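Local structure of 3',5'-cyclic-nucleotide phosphodiesterase 1 (Saccharomyces cerevisiae, 4OJV) at residues 211-216 with 221-226. The protein belongs to the class-II cyclic-nucleotide phosphodiesterases, members of a metallo-hydrolase clan, and carries two neighbouring zinc ions. Sequence-based numbering, arbitrary orientation.
With ZN (zinc ion), chain D.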
# COMPACT_ATOMS: atom_id res chain seq x y z
N VAL A 211 0.03 9.00 23.14
CA VAL A 211 1.11 8.15 23.63
C VAL A 211 2.40 8.47 22.86
O VAL A 211 2.37 9.20 21.85
CB VAL A 211 0.78 6.63 23.56
CG1 VAL A 211 -0.45 6.29 24.39
CG2 VAL A 211 0.60 6.16 22.12
N HIS A 212 3.53 7.94 23.33
CA HIS A 212 4.81 8.12 22.65
C HIS A 212 5.10 7.05 21.63
O HIS A 212 4.81 5.87 21.85
CB HIS A 212 5.97 8.14 23.64
CG HIS A 212 5.92 9.27 24.63
ND1 HIS A 212 6.08 10.56 24.30
CD2 HIS A 212 5.71 9.24 26.00
CE1 HIS A 212 5.99 11.32 25.41
NE2 HIS A 212 5.77 10.51 26.45
N HIS A 213 5.76 7.44 20.54
CA HIS A 213 6.10 6.53 19.43
C HIS A 213 7.44 6.93 18.83
O HIS A 213 7.61 7.03 17.62
CB HIS A 213 4.93 6.49 18.43
CG HIS A 213 5.19 5.70 17.16
ND1 HIS A 213 5.93 4.57 17.12
CD2 HIS A 213 4.76 5.92 15.86
CE1 HIS A 213 5.98 4.11 15.85
NE2 HIS A 213 5.25 4.92 15.08
N GLY A 214 8.42 7.17 19.71
CA GLY A 214 9.79 7.42 19.28
C GLY A 214 10.07 8.89 19.04
O GLY A 214 9.35 9.77 19.53
N ILE A 215 11.13 9.15 18.29
CA ILE A 215 11.59 10.52 18.05
C ILE A 215 12.03 10.66 16.60
O ILE A 215 12.38 9.67 15.95
CB ILE A 215 12.74 10.95 18.99
CG1 ILE A 215 13.96 10.03 18.81
CG2 ILE A 215 12.28 10.98 20.45
CD1 ILE A 215 15.21 10.48 19.54
N GLY A 216 12.02 11.89 16.10
CA GLY A 216 12.49 12.16 14.75
C GLY A 216 13.95 11.78 14.56
O GLY A 216 14.78 12.05 15.43
N ALA A 221 12.49 15.32 17.51
CA ALA A 221 11.23 15.73 18.13
C ALA A 221 10.42 14.50 18.54
O ALA A 221 10.48 13.47 17.87
CB ALA A 221 10.43 16.60 17.17
N PRO A 222 9.64 14.59 19.64
CA PRO A 222 8.79 13.45 20.00
C PRO A 222 7.82 13.14 18.86
O PRO A 222 7.24 14.05 18.28
CB PRO A 222 8.02 13.96 21.23
CG PRO A 222 8.80 15.12 21.75
CD PRO A 222 9.48 15.73 20.56
N VAL A 223 7.68 11.86 18.54
CA VAL A 223 6.72 11.37 17.55
C VAL A 223 5.57 10.77 18.35
O VAL A 223 5.77 9.80 19.07
CB VAL A 223 7.35 10.30 16.63
CG1 VAL A 223 6.30 9.65 15.73
CG2 VAL A 223 8.47 10.93 15.80
N TYR A 224 4.39 11.35 18.22
CA TYR A 224 3.25 10.91 19.01
C TYR A 224 2.36 9.92 18.27
O TYR A 224 2.34 9.85 17.04
CB TYR A 224 2.41 12.10 19.47
CG TYR A 224 3.16 13.01 20.41
CD1 TYR A 224 3.56 12.55 21.66
CD2 TYR A 224 3.46 14.33 20.05
CE1 TYR A 224 4.25 13.39 22.54
CE2 TYR A 224 4.15 15.17 20.92
CZ TYR A 224 4.54 14.69 22.15
OH TYR A 224 5.23 15.52 23.01
N SER A 225 1.61 9.17 19.07
CA SER A 225 0.61 8.27 18.56
C SER A 225 -0.64 8.38 19.44
O SER A 225 -0.71 9.27 20.30
CB SER A 225 1.19 6.85 18.50
OG SER A 225 0.30 5.91 17.93
N THR A 226 -1.62 7.50 19.23
CA THR A 226 -2.90 7.61 19.91
C THR A 226 -3.40 6.22 20.27
O THR A 226 -3.24 5.28 19.50
CB THR A 226 -3.96 8.26 18.98
OG1 THR A 226 -3.39 9.38 18.30
CG2 THR A 226 -5.21 8.70 19.74
ZN ZN D . 4.51 4.36 13.16
O HOH W 1 4.04 3.30 11.64
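Val211 and Ser225 exchange two nearly straight backbone hydrogen bonds, Val211 N to Ser225 O and Ser225 N to Val211 O, each 2.9 Å, as an antiparallel hydrogen-bonded pair within the hairpin of strands 204-215 and 222-232. Toward the turn the register slips by one residue: His213 N and Gly214 O are both bonded to Val223, so two residues of one strand face one of the other. This is a beta bulge. The bond from His213 N to Val223 O (2.8 Å) is bent to 133° at the hydrogen, whereas that from Val223 N to Gly214 O is almost straight. Glycine suits the bulge because, at its positive phi, a side chain would press against the carbonyl of His213. Beyond it, Gly216 N bonds to Ala221 O at the turn.

His213 swings its imidazole out from the bulge, chi1 174° setting CG anti to the backbone nitrogen, and its NE2 binds zinc at 2.1 Å. His128, His130, Asp244 and a water ligate the same ion. ND1 of His213 is hydrogen-bonded to Gly293 O, so zinc and this bond together hold the ring's rotation. Val223, beta-branched and compact, lies alongside, its CG1 4.0 Å from His213 CD2; Ser225 is small, and its CB touches both His213 CB (3.8 Å) and Val211 CG2 (3.7 Å).

The side chains of His212 and Tyr224 run side by side on the other face of the hairpin, ND1 of His212 3.8 Å from CE1 of Tyr224, their ring planes inclined at 34°. Histidine suits its place by combining a flat ring beside Tyr224 with an NE2 that meets Glu254 O; the tyrosine ring also makes a cation-pi contact with Lys210.

The bulge probably helps to turn His213 toward the zinc, and the hydrogen bond at ND1 probably makes the imidazole a stronger zinc donor.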